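Local coordinates for protein serine racemase (Enterococcus faecalis, PDB 4ECL) that belongs to the alanine racemase family and joins an N-terminal TIM-barrel domain to a C-terminal domain rich in beta strands, at residues 44-49 with 66-71; 173-178 with 208-213; 184-189 with 194-199; 296-299 with 304-307. All blocks are in the same frame, centred on the assembly; numbering follows the deposited sequence.

Contacts 1, 2 and 3 belong to the TIM-barrel part of the chain and contact 4 to the C-terminal beta domain. Contact 1 is a buried meeting of two successive helices, where one apolar tip lies among charged side chains. Contacts 2 and 3, also buried, share helix 169-191: near its start a tyrosine packs on a threonine with a water beside it and an exposed asparagine at the edge, and farther along, leucines close onto the segment leading to the next strand. Contact 4, a partly buried hairpin, lies about 53 Å from contact 3, centre to centre. It relies on paired backbone bonds, with an aromatic-amide stack on one face and small apolar groups on the other.

Contact 1: residues 44-49 with 66-71; sequences HGMYEV and IDEGIR
Met46, modelled as selenomethionine, reaches across to Glu68 and Arg71 and so joins two helices of the TIM barrel, 46-55 and 66-74, which stand on either side of strand 60-63 in the chain. The backbones stay well apart, 8.7 Å between Met46 CA and Glu68 CA, and side chains span the difference.

The touching is van der Waals in kind and runs through a single methyl group. Met46 CE lies 3.7 Å from Glu68 CG and equally close to the carboxylate, 3.7 Å from Glu68 OE2. The two side chains cross at about a right angle, with the glutamate extended beyond CG. Met46 first runs straight out from its helix, with chi1 -154° and an extended chi2. The bend comes only at the selenium, where chi3 of -58° turns CE out of the line of the chain.

The polar atoms are held from elsewhere. Glu68 OE1 accepts a hydrogen bond from Ala64 N, while OE2 takes one from Ala39 N and forms a salt bridge with Arg367 of the second subunit, so the carboxylate is tied to the dimer partner as well as to its own barrel. Glu40 links the two sides of the contact, its OE2 pairing with Arg71 NH2 and its OE1 with Met46 N, at the start of the helix that Gly45 N-caps.

Within that first turn, Val49 N bonds to Gly45 O at 3.0 Å. Alongside the methyl tip lies the arginine head, which approaches obliquely and leaves Met46 CE 4.0 Å from Arg71 NH1.

Contact 2: residues 173-178 with 208-213; sequences AFTNKQ and LNYPEL
Helix 169-191 of the TIM barrel is met by the turn that follows helix 204-209, and Thr175 and Tyr210 carry most of the meeting. Tyr210 is the first residue to leave helical backbone angles there, and it opens a type I beta turn closed by Leu213 N bonding to Tyr210 O at 3.2 Å. From this corner its side chain points to the long helix, where it also touches Val172.

A CH-pi contact forms the apolar half. Thr175 CG2 sits over one face of the tyrosine ring, 4.0 Å from the centroid and 26° off the normal, displaced toward the rim. Its nearest ring atom is CZ: Thr175 CG2 to Tyr210 CZ is 3.7 Å. With chi1 at -48° the threonine sends this methyl to a position opposite its backbone N, which lays it on the ring and leaves OG1 beside that N. Asn176, one residue on, brings OD1 obliquely toward the ring, with its amide plane nearly perpendicular to it, at 86°.

The polar half runs through solvent. No direct bond joins the two hydroxyls, since Thr175 OG1 and Tyr210 OH are 3.8 Å apart. OG1 is also hydrogen-bonded to Asp171 O, one turn back in its own helix. Elsewhere on this helix segment, Phe174 stacks on Tyr265 of the second subunit.

One water links the two hydroxyls from the edge of the tyrosine ring, in its plane: it donates to Thr175 OG1 at 3.0 Å and accepts from Tyr210 OH at 2.7 Å.

Contact 3: residues 184-189 with 194-199; sequences KVLDWL and LNIPKV
Leu189 and Leu194 bring the two backbones to within 5.6 Å, CA to CA, where the chain turns from helix 169-191 toward strand 198-200 in a beta-alpha-beta unit of the TIM barrel. Leu194 N donates to Leu189 O over 3.2 Å, somewhat bent at 149° and tilted from the carbonyl plane. Farther along the segments part, and Leu186 CA lies 7.1 Å from Ile196 CA.

Apolar side chains make the packing between the segments here. Leu189 and Leu194 lie side by side, pointing the same way, with Leu189 CB 3.9 Å from Leu194 CD2. Ile196 places its terminal methyl against the helix: CD1 is 3.9 Å from Leu189 CB and also rests on the Leu186 carbonyl oxygen. Its chi1 and chi2, -48° and -57°, fold the chain back so that CD1 meets the helix backbone. Ile157 of strand 152-158, next to strand 198-200 in the sheet, is touched by both Leu186 and Leu189, and helix 140-146 packs on Leu189 as well.

At the strand end the approach becomes tip to tip, Leu186 CD1 meeting Val199 CG2 at 4.0 Å.

Contact 4: residues 296-299 with 304-307; sequences NSYV and RQAP
Tyr298 and Gln305 stack across a beta hairpin, the turn-back of strand 298-301 into strand 304-309 in the C-terminal domain. The amide lies almost flat on the ring, the planes only 5° apart, with Gln305 CD 3.6 Å above the ring plane and offset toward its rim. Tyr298 adopts the crowded position, chi1 55°, with CG between its backbone N and carbonyl carbon; this turns one face of the ring to the Gln305 side chain, which comes from the neighbouring strand. Gln305 answers with a chain extended beyond CG, running along the ring so that CG makes a CH-pi contact, 4.0 Å from the Tyr298 ring centroid. Its NE2 lies near the tyrosine hydroxyl and is held by a weak hydrogen bond to Glu342.

On the face of the sheet opposite Tyr298, Val299 CG2 packs 3.8 Å from Ala306 CB, and both residues touch Val319 of strand 317-320. Val299 and Ala306 form an antiparallel hydrogen-bonded pair: Val299 N to Ala306 O is 2.8 Å, and Ala306 N to Val299 O is 2.7 Å. Val299 O also receives a CA-H contact from Gln305.

Backbone bonds thus set the register, while the nearly parallel ring and amide meet by van der Waals and CH-pi contact, with no hydrogen bond between the two side chains.

Contact 1: residues 44-49 with 66-71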
loop_
_atom_site.group_PDB
_atom_site.type_symbol
_atom_site.label_atom_id
_atom_site.label_comp_id
_atom_site.label_asym_id
_atom_site.label_seq_id
_atom_site.Cartn_x
_atom_site.Cartn_y
_atom_site.Cartn_z
ATOM N N HIS A 44 11.495 2.323 -1.580
ATOM C CA HIS A 44 12.621 3.020 -0.969
ATOM C C HIS A 44 12.539 4.530 -1.145
ATOM O O HIS A 44 13.309 5.276 -0.542
ATOM C CB HIS A 44 13.935 2.511 -1.570
ATOM C CG HIS A 44 14.270 1.111 -1.168
ATOM N ND1 HIS A 44 13.524 0.027 -1.569
ATOM C CD2 HIS A 44 15.261 0.620 -0.387
ATOM C CE1 HIS A 44 14.038 -1.074 -1.050
ATOM N NE2 HIS A 44 15.091 -0.742 -0.330
ATOM N N GLY A 45 11.612 4.982 -1.975
ATOM C CA GLY A 45 11.538 6.393 -2.309
ATOM C C GLY A 45 12.218 6.661 -3.636
ATOM O O GLY A 45 13.440 6.643 -3.730
HETATM N N MSE A 46 11.426 6.921 -4.671
HETATM C CA MSE A 46 11.984 7.084 -6.003
HETATM C C MSE A 46 12.843 8.335 -6.123
HETATM O O MSE A 46 13.879 8.317 -6.789
HETATM C CB MSE A 46 10.890 7.078 -7.081
HETATM C CG MSE A 46 11.415 6.614 -8.439
HETATM SE SE MSE A 46 10.086 6.658 -9.847
HETATM C CE MSE A 46 8.749 5.487 -9.049
ATOM N N TYR A 47 12.427 9.415 -5.470
ATOM C CA TYR A 47 13.184 10.663 -5.535
ATOM C C TYR A 47 14.552 10.492 -4.878
ATOM O O TYR A 47 15.590 10.821 -5.458
ATOM C CB TYR A 47 12.414 11.803 -4.865
ATOM C CG TYR A 47 13.181 13.110 -4.837
ATOM C CD1 TYR A 47 13.452 13.797 -6.009
ATOM C CD2 TYR A 47 13.632 13.656 -3.641
ATOM C CE1 TYR A 47 14.150 14.987 -6.002
ATOM C CE2 TYR A 47 14.337 14.854 -3.623
ATOM C CZ TYR A 47 14.595 15.514 -4.811
ATOM O OH TYR A 47 15.293 16.703 -4.818
ATOM N N GLU A 48 14.538 9.951 -3.669
ATOM C CA GLU A 48 15.755 9.790 -2.896
ATOM C C GLU A 48 16.713 8.857 -3.614
ATOM O O GLU A 48 17.876 9.191 -3.812
ATOM C CB GLU A 48 15.439 9.264 -1.491
ATOM C CG GLU A 48 14.754 10.288 -0.577
ATOM C CD GLU A 48 13.245 10.423 -0.824
ATOM O OE1 GLU A 48 12.657 9.583 -1.546
ATOM O OE2 GLU A 48 12.646 11.380 -0.287
ATOM N N VAL A 49 16.215 7.700 -4.026
ATOM C CA VAL A 49 17.080 6.677 -4.583
ATOM C C VAL A 49 17.662 7.052 -5.942
ATOM O O VAL A 49 18.875 6.968 -6.152
ATOM C CB VAL A 49 16.362 5.329 -4.660
ATOM C CG1 VAL A 49 17.129 4.358 -5.562
ATOM C CG2 VAL A 49 16.196 4.767 -3.274
ATOM N N ILE A 66 4.802 5.615 -17.755
ATOM C CA ILE A 66 5.235 6.924 -18.228
ATOM C C ILE A 66 5.175 7.988 -17.122
ATOM O O ILE A 66 5.999 8.904 -17.090
ATOM C CB ILE A 66 4.405 7.399 -19.443
ATOM C CG1 ILE A 66 4.990 8.694 -20.013
ATOM C CG2 ILE A 66 2.925 7.586 -19.059
ATOM C CD1 ILE A 66 4.377 9.113 -21.331
ATOM N N ASP A 67 4.214 7.866 -16.210
ATOM C CA ASP A 67 4.099 8.847 -15.123
ATOM C C ASP A 67 5.270 8.764 -14.140
ATOM O O ASP A 67 5.726 9.779 -13.611
ATOM C CB ASP A 67 2.756 8.716 -14.416
ATOM C CG ASP A 67 1.595 8.901 -15.371
ATOM O OD1 ASP A 67 1.232 10.063 -15.639
ATOM O OD2 ASP A 67 1.083 7.885 -15.884
ATOM N N GLU A 68 5.759 7.556 -13.903
ATOM C CA GLU A 68 7.008 7.398 -13.169
ATOM C C GLU A 68 8.168 8.029 -13.924
ATOM O O GLU A 68 8.976 8.739 -13.336
ATOM C CB GLU A 68 7.281 5.927 -12.894
ATOM C CG GLU A 68 6.358 5.368 -11.833
ATOM C CD GLU A 68 6.570 3.895 -11.621
ATOM O OE1 GLU A 68 7.175 3.264 -12.506
ATOM O OE2 GLU A 68 6.136 3.368 -10.576
ATOM N N GLY A 69 8.238 7.780 -15.228
ATOM C CA GLY A 69 9.292 8.344 -16.060
ATOM C C GLY A 69 9.305 9.868 -16.079
ATOM O O GLY A 69 10.360 10.498 -15.959
ATOM N N ILE A 70 8.128 10.465 -16.237
ATOM C CA ILE A 70 7.998 11.912 -16.217
ATOM C C ILE A 70 8.427 12.480 -14.844
ATOM O O ILE A 70 9.123 13.501 -14.772
ATOM C CB ILE A 70 6.549 12.323 -16.563
ATOM C CG1 ILE A 70 6.253 12.017 -18.027
ATOM C CG2 ILE A 70 6.314 13.797 -16.314
ATOM C CD1 ILE A 70 4.836 12.404 -18.428
ATOM N N ARG A 71 8.033 11.805 -13.764
ATOM C CA ARG A 71 8.462 12.214 -12.422
ATOM C C ARG A 71 9.984 12.244 -12.288
ATOM O O ARG A 71 10.536 13.184 -11.718
ATOM C CB ARG A 71 7.849 11.319 -11.347
ATOM C CG ARG A 71 6.432 11.735 -10.968
ATOM C CD ARG A 71 5.746 10.668 -10.144
ATOM N NE ARG A 71 6.416 10.458 -8.870
ATOM C CZ ARG A 71 6.466 9.290 -8.239
ATOM N NH1 ARG A 71 5.894 8.215 -8.775
ATOM N NH2 ARG A 71 7.100 9.193 -7.078
#

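Contact 2: residues 173-178 with 208-213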
loop_
_atom_site.group_PDB
_atom_site.type_symbol
_atom_site.label_atom_id
_atom_site.label_comp_id
_atom_site.label_asym_id
_atom_site.label_seq_id
_atom_site.Cartn_x
_atom_site.Cartn_y
_atom_site.Cartn_z
ATOM N N ALA A 173 15.527 -25.793 -17.045
ATOM C CA ALA A 173 15.236 -26.182 -18.424
ATOM C C ALA A 173 14.398 -25.118 -19.145
ATOM O O ALA A 173 14.676 -24.759 -20.292
ATOM C CB ALA A 173 14.525 -27.516 -18.444
ATOM N N PHE A 174 13.383 -24.603 -18.458
ATOM C CA PHE A 174 12.538 -23.570 -19.034
ATOM C C PHE A 174 13.344 -22.302 -19.273
ATOM O O PHE A 174 13.173 -21.627 -20.280
ATOM C CB PHE A 174 11.349 -23.271 -18.123
ATOM C CG PHE A 174 10.274 -22.443 -18.777
ATOM C CD1 PHE A 174 9.261 -23.050 -19.497
ATOM C CD2 PHE A 174 10.278 -21.063 -18.674
ATOM C CE1 PHE A 174 8.266 -22.298 -20.092
ATOM C CE2 PHE A 174 9.286 -20.304 -19.267
ATOM C CZ PHE A 174 8.278 -20.923 -19.978
ATOM N N THR A 175 14.236 -21.982 -18.346
ATOM C CA THR A 175 15.048 -20.784 -18.479
ATOM C C THR A 175 16.001 -20.916 -19.667
ATOM O O THR A 175 16.223 -19.968 -20.423
ATOM C CB THR A 175 15.846 -20.526 -17.198
ATOM O OG1 THR A 175 14.974 -20.643 -16.069
ATOM C CG2 THR A 175 16.451 -19.142 -17.223
ATOM N N ASN A 176 16.564 -22.102 -19.830
ATOM C CA ASN A 176 17.474 -22.327 -20.933
ATOM C C ASN A 176 16.752 -22.280 -22.278
ATOM O O ASN A 176 17.309 -21.814 -23.280
ATOM C CB ASN A 176 18.237 -23.637 -20.745
ATOM C CG ASN A 176 19.368 -23.502 -19.757
ATOM O OD1 ASN A 176 19.965 -22.436 -19.636
ATOM N ND2 ASN A 176 19.664 -24.577 -19.036
ATOM N N LYS A 177 15.508 -22.738 -22.315
ATOM C CA LYS A 177 14.798 -22.661 -23.586
ATOM C C LYS A 177 14.337 -21.227 -23.845
ATOM O O LYS A 177 14.238 -20.815 -24.993
ATOM C CB LYS A 177 13.662 -23.688 -23.702
ATOM C CG LYS A 177 12.549 -23.552 -22.683
ATOM C CD LYS A 177 11.483 -24.647 -22.854
ATOM C CE LYS A 177 11.678 -25.803 -21.864
ATOM N NZ LYS A 177 10.423 -26.581 -21.635
ATOM N N GLN A 178 14.090 -20.452 -22.785
ATOM C CA GLN A 178 13.753 -19.041 -22.974
ATOM C C GLN A 178 14.920 -18.314 -23.618
ATOM O O GLN A 178 14.750 -17.521 -24.542
ATOM C CB GLN A 178 13.405 -18.356 -21.649
ATOM C CG GLN A 178 12.026 -18.682 -21.130
ATOM C CD GLN A 178 11.541 -17.667 -20.117
ATOM O OE1 GLN A 178 11.483 -17.945 -18.924
ATOM N NE2 GLN A 178 11.185 -16.479 -20.596
ATOM N N LEU A 208 22.631 -13.306 -10.951
ATOM C CA LEU A 208 23.106 -14.204 -9.893
ATOM C C LEU A 208 23.192 -15.667 -10.313
ATOM O O LEU A 208 24.090 -16.389 -9.875
ATOM C CB LEU A 208 22.208 -14.104 -8.654
ATOM C CG LEU A 208 22.134 -12.762 -7.932
ATOM C CD1 LEU A 208 21.164 -12.866 -6.750
ATOM C CD2 LEU A 208 23.517 -12.325 -7.474
ATOM N N ASN A 209 22.240 -16.107 -11.130
ATOM C CA ASN A 209 22.147 -17.518 -11.499
ATOM C C ASN A 209 22.546 -17.847 -12.948
ATOM O O ASN A 209 22.796 -19.013 -13.283
ATOM C CB ASN A 209 20.747 -18.053 -11.175
ATOM C CG ASN A 209 20.592 -18.415 -9.704
ATOM O OD1 ASN A 209 21.538 -18.883 -9.077
ATOM N ND2 ASN A 209 19.402 -18.191 -9.148
ATOM N N TYR A 210 22.595 -16.824 -13.800
ATOM C CA TYR A 210 23.024 -16.998 -15.189
ATOM C C TYR A 210 24.085 -15.950 -15.555
ATOM O O TYR A 210 23.942 -15.205 -16.526
ATOM C CB TYR A 210 21.798 -16.981 -16.139
ATOM C CG TYR A 210 20.900 -18.168 -15.876
ATOM C CD1 TYR A 210 19.951 -18.133 -14.861
ATOM C CD2 TYR A 210 21.044 -19.350 -16.595
ATOM C CE1 TYR A 210 19.158 -19.229 -14.583
ATOM C CE2 TYR A 210 20.245 -20.456 -16.326
ATOM C CZ TYR A 210 19.306 -20.388 -15.317
ATOM O OH TYR A 210 18.515 -21.476 -15.025
ATOM N N PRO A 211 25.174 -15.901 -14.775
ATOM C CA PRO A 211 26.135 -14.809 -14.937
ATOM C C PRO A 211 26.895 -14.923 -16.247
ATOM O O PRO A 211 27.450 -13.937 -16.731
ATOM C CB PRO A 211 27.096 -15.026 -13.773
ATOM C CG PRO A 211 27.073 -16.497 -13.553
ATOM C CD PRO A 211 25.674 -16.949 -13.872
ATOM N N GLU A 212 26.910 -16.123 -16.813
ATOM C CA GLU A 212 27.611 -16.372 -18.062
ATOM C C GLU A 212 26.981 -15.660 -19.262
ATOM O O GLU A 212 27.637 -15.499 -20.287
ATOM C CB GLU A 212 27.726 -17.875 -18.320
ATOM C CG GLU A 212 26.481 -18.518 -18.921
ATOM C CD GLU A 212 25.363 -18.788 -17.915
ATOM O OE1 GLU A 212 25.647 -18.971 -16.702
ATOM O OE2 GLU A 212 24.191 -18.828 -18.360
ATOM N N LEU A 213 25.720 -15.231 -19.152
ATOM C CA LEU A 213 25.105 -14.474 -20.244
ATOM C C LEU A 213 25.862 -13.174 -20.515
ATOM O O LEU A 213 26.412 -12.569 -19.601
ATOM C CB LEU A 213 23.635 -14.169 -19.955
ATOM C CG LEU A 213 22.655 -15.339 -20.009
ATOM C CD1 LEU A 213 21.302 -14.937 -19.405
ATOM C CD2 LEU A 213 22.491 -15.874 -21.455
HETATM O O HOH W 1 16.328 -21.363 -13.435
#

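Contact 3: residues 184-189 with 194-199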
loop_
_atom_site.group_PDB
_atom_site.type_symbol
_atom_site.label_atom_id
_atom_site.label_comp_id
_atom_site.label_asym_id
_atom_site.label_seq_id
_atom_site.Cartn_x
_atom_site.Cartn_y
_atom_site.Cartn_z
ATOM N N LYS A 184 17.636 -17.348 -30.997
ATOM C CA LYS A 184 17.106 -17.803 -32.279
ATOM C C LYS A 184 16.490 -16.616 -33.018
ATOM O O LYS A 184 16.752 -16.419 -34.211
ATOM C CB LYS A 184 16.094 -18.929 -32.094
ATOM C CG LYS A 184 16.721 -20.286 -31.823
ATOM C CD LYS A 184 15.666 -21.388 -31.742
ATOM C CE LYS A 184 16.296 -22.783 -31.713
ATOM N NZ LYS A 184 17.317 -22.941 -30.629
ATOM N N VAL A 185 15.700 -15.815 -32.302
ATOM C CA VAL A 185 15.138 -14.591 -32.874
ATOM C C VAL A 185 16.237 -13.664 -33.383
ATOM O O VAL A 185 16.171 -13.167 -34.511
ATOM C CB VAL A 185 14.310 -13.793 -31.865
ATOM C CG1 VAL A 185 13.984 -12.412 -32.439
ATOM C CG2 VAL A 185 13.029 -14.542 -31.482
ATOM N N LEU A 186 17.239 -13.429 -32.541
ATOM C CA LEU A 186 18.366 -12.574 -32.907
ATOM C C LEU A 186 19.099 -13.075 -34.163
ATOM O O LEU A 186 19.437 -12.285 -35.050
ATOM C CB LEU A 186 19.352 -12.450 -31.747
ATOM C CG LEU A 186 18.829 -11.845 -30.445
ATOM C CD1 LEU A 186 19.991 -11.324 -29.613
ATOM C CD2 LEU A 186 17.839 -10.738 -30.721
ATOM N N ASP A 187 19.348 -14.381 -34.229
ATOM C CA ASP A 187 20.028 -14.965 -35.378
ATOM C C ASP A 187 19.191 -14.730 -36.625
ATOM O O ASP A 187 19.701 -14.312 -37.665
ATOM C CB ASP A 187 20.223 -16.466 -35.186
ATOM C CG ASP A 187 21.211 -16.795 -34.099
ATOM O OD1 ASP A 187 22.059 -15.932 -33.778
ATOM O OD2 ASP A 187 21.144 -17.924 -33.567
ATOM N N TRP A 188 17.897 -15.006 -36.507
ATOM C CA TRP A 188 16.977 -14.824 -37.618
ATOM C C TRP A 188 16.961 -13.363 -38.068
ATOM O O TRP A 188 17.018 -13.082 -39.257
ATOM C CB TRP A 188 15.572 -15.285 -37.231
ATOM C CG TRP A 188 14.601 -15.290 -38.388
ATOM C CD1 TRP A 188 14.293 -16.344 -39.191
ATOM C CD2 TRP A 188 13.826 -14.184 -38.861
ATOM N NE1 TRP A 188 13.379 -15.964 -40.141
ATOM C CE2 TRP A 188 13.072 -14.639 -39.954
ATOM C CE3 TRP A 188 13.695 -12.849 -38.460
ATOM C CZ2 TRP A 188 12.198 -13.813 -40.657
ATOM C CZ3 TRP A 188 12.834 -12.030 -39.153
ATOM C CH2 TRP A 188 12.094 -12.513 -40.242
ATOM N N LEU A 189 16.884 -12.435 -37.121
ATOM C CA LEU A 189 16.964 -11.012 -37.454
ATOM C C LEU A 189 18.260 -10.673 -38.195
ATOM O O LEU A 189 18.239 -9.972 -39.212
ATOM C CB LEU A 189 16.832 -10.142 -36.195
ATOM C CG LEU A 189 15.462 -10.108 -35.531
ATOM C CD1 LEU A 189 15.483 -9.330 -34.197
ATOM C CD2 LEU A 189 14.439 -9.521 -36.504
ATOM N N LEU A 194 19.677 -7.368 -40.478
ATOM C CA LEU A 194 19.502 -6.440 -39.361
ATOM C C LEU A 194 20.703 -6.468 -38.422
ATOM O O LEU A 194 21.140 -7.545 -38.011
ATOM C CB LEU A 194 18.233 -6.774 -38.591
ATOM C CG LEU A 194 17.852 -5.722 -37.552
ATOM C CD1 LEU A 194 17.440 -4.430 -38.248
ATOM C CD2 LEU A 194 16.750 -6.238 -36.640
ATOM N N ASN A 195 21.249 -5.290 -38.108
ATOM C CA ASN A 195 22.242 -5.144 -37.040
ATOM C C ASN A 195 21.554 -5.003 -35.681
ATOM O O ASN A 195 20.831 -4.033 -35.439
ATOM C CB ASN A 195 23.140 -3.929 -37.282
ATOM C CG ASN A 195 23.943 -4.039 -38.572
ATOM O OD1 ASN A 195 24.308 -5.136 -39.005
ATOM N ND2 ASN A 195 24.225 -2.895 -39.188
ATOM N N ILE A 196 21.786 -5.972 -34.802
ATOM C CA ILE A 196 21.117 -6.042 -33.507
ATOM C C ILE A 196 21.442 -4.840 -32.607
ATOM O O ILE A 196 22.600 -4.438 -32.491
ATOM C CB ILE A 196 21.494 -7.358 -32.782
ATOM C CG1 ILE A 196 21.352 -8.547 -33.735
ATOM C CG2 ILE A 196 20.655 -7.568 -31.525
ATOM C CD1 ILE A 196 19.961 -8.698 -34.335
ATOM N N PRO A 197 20.414 -4.251 -31.978
ATOM C CA PRO A 197 20.639 -3.190 -30.981
ATOM C C PRO A 197 21.086 -3.744 -29.621
ATOM O O PRO A 197 21.490 -4.908 -29.536
ATOM C CB PRO A 197 19.262 -2.537 -30.863
ATOM C CG PRO A 197 18.304 -3.643 -31.160
ATOM C CD PRO A 197 18.981 -4.471 -32.238
ATOM N N LYS A 198 21.025 -2.922 -28.572
ATOM C CA LYS A 198 21.380 -3.375 -27.232
ATOM C C LYS A 198 20.458 -4.488 -26.744
ATOM O O LYS A 198 19.249 -4.475 -26.992
ATOM C CB LYS A 198 21.379 -2.204 -26.245
ATOM C CG LYS A 198 22.314 -1.076 -26.660
ATOM C CD LYS A 198 22.482 -0.045 -25.553
ATOM C CE LYS A 198 23.615 0.917 -25.875
ATOM N NZ LYS A 198 24.008 1.695 -24.663
ATOM N N VAL A 199 21.041 -5.458 -26.052
ATOM C CA VAL A 199 20.299 -6.622 -25.584
ATOM C C VAL A 199 20.232 -6.676 -24.058
ATOM O O VAL A 199 21.229 -6.410 -23.376
ATOM C CB VAL A 199 20.963 -7.916 -26.090
ATOM C CG1 VAL A 199 20.333 -9.140 -25.452
ATOM C CG2 VAL A 199 20.885 -8.000 -27.628
#

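Contact 4: residues 296-299 with 304-307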
loop_
_atom_site.group_PDB
_atom_site.type_symbol
_atom_site.label_atom_id
_atom_site.label_comp_id
_atom_site.label_asym_id
_atom_site.label_seq_id
_atom_site.Cartn_x
_atom_site.Cartn_y
_atom_site.Cartn_z
ATOM N N ASN A 296 3.046 -12.768 15.117
ATOM C CA ASN A 296 3.571 -13.161 13.815
ATOM C C ASN A 296 4.778 -12.334 13.377
ATOM O O ASN A 296 5.349 -12.560 12.307
ATOM C CB ASN A 296 2.467 -13.174 12.762
ATOM C CG ASN A 296 1.596 -14.396 12.880
ATOM O OD1 ASN A 296 2.098 -15.496 13.109
ATOM N ND2 ASN A 296 0.285 -14.214 12.755
ATOM N N SER A 297 5.158 -11.383 14.225
ATOM C CA SER A 297 6.445 -10.714 14.129
ATOM C C SER A 297 6.761 -10.037 15.467
ATOM O O SER A 297 5.935 -10.015 16.388
ATOM C CB SER A 297 6.470 -9.692 12.985
ATOM O OG SER A 297 7.802 -9.505 12.494
ATOM N N TYR A 298 7.967 -9.499 15.571
ATOM C CA TYR A 298 8.364 -8.736 16.737
ATOM C C TYR A 298 9.034 -7.469 16.232
ATOM O O TYR A 298 9.329 -7.349 15.050
ATOM C CB TYR A 298 9.332 -9.549 17.604
ATOM C CG TYR A 298 10.551 -10.059 16.854
ATOM C CD1 TYR A 298 11.663 -9.250 16.671
ATOM C CD2 TYR A 298 10.584 -11.348 16.326
ATOM C CE1 TYR A 298 12.778 -9.706 15.987
ATOM C CE2 TYR A 298 11.696 -11.812 15.636
ATOM C CZ TYR A 298 12.788 -10.985 15.472
ATOM O OH TYR A 298 13.901 -11.423 14.792
ATOM N N VAL A 299 9.277 -6.514 17.111
ATOM C CA VAL A 299 10.083 -5.381 16.699
ATOM C C VAL A 299 11.325 -5.320 17.572
ATOM O O VAL A 299 11.426 -6.039 18.567
ATOM C CB VAL A 299 9.299 -4.071 16.779
ATOM C CG1 VAL A 299 8.051 -4.146 15.893
ATOM C CG2 VAL A 299 8.905 -3.772 18.221
ATOM N N ARG A 304 16.397 -5.287 21.773
ATOM C CA ARG A 304 15.714 -6.497 22.221
ATOM C C ARG A 304 14.428 -6.742 21.429
ATOM O O ARG A 304 13.853 -5.818 20.839
ATOM C CB ARG A 304 15.403 -6.397 23.715
ATOM C CG ARG A 304 16.547 -5.840 24.558
ATOM C CD ARG A 304 17.693 -6.827 24.666
ATOM N NE ARG A 304 17.290 -8.067 25.328
ATOM C CZ ARG A 304 18.115 -9.081 25.583
ATOM N NH1 ARG A 304 19.396 -9.004 25.235
ATOM N NH2 ARG A 304 17.665 -10.173 26.191
ATOM N N GLN A 305 13.978 -7.992 21.407
ATOM C CA GLN A 305 12.782 -8.327 20.644
ATOM C C GLN A 305 11.513 -8.056 21.442
ATOM O O GLN A 305 11.384 -8.491 22.589
ATOM C CB GLN A 305 12.820 -9.786 20.207
ATOM C CG GLN A 305 14.020 -10.126 19.365
ATOM C CD GLN A 305 13.991 -11.559 18.899
ATOM O OE1 GLN A 305 13.036 -12.288 19.177
ATOM N NE2 GLN A 305 15.035 -11.976 18.184
ATOM N N ALA A 306 10.585 -7.324 20.829
ATOM C CA ALA A 306 9.300 -7.020 21.453
ATOM C C ALA A 306 8.203 -7.559 20.555
ATOM O O ALA A 306 7.935 -6.986 19.494
ATOM C CB ALA A 306 9.143 -5.522 21.639
ATOM N N PRO A 307 7.583 -8.677 20.958
ATOM C CA PRO A 307 6.567 -9.322 20.118
ATOM C C PRO A 307 5.343 -8.427 19.945
ATOM O O PRO A 307 4.937 -7.733 20.875
ATOM C CB PRO A 307 6.188 -10.576 20.912
ATOM C CG PRO A 307 7.314 -10.791 21.872
ATOM C CD PRO A 307 7.856 -9.438 22.186
#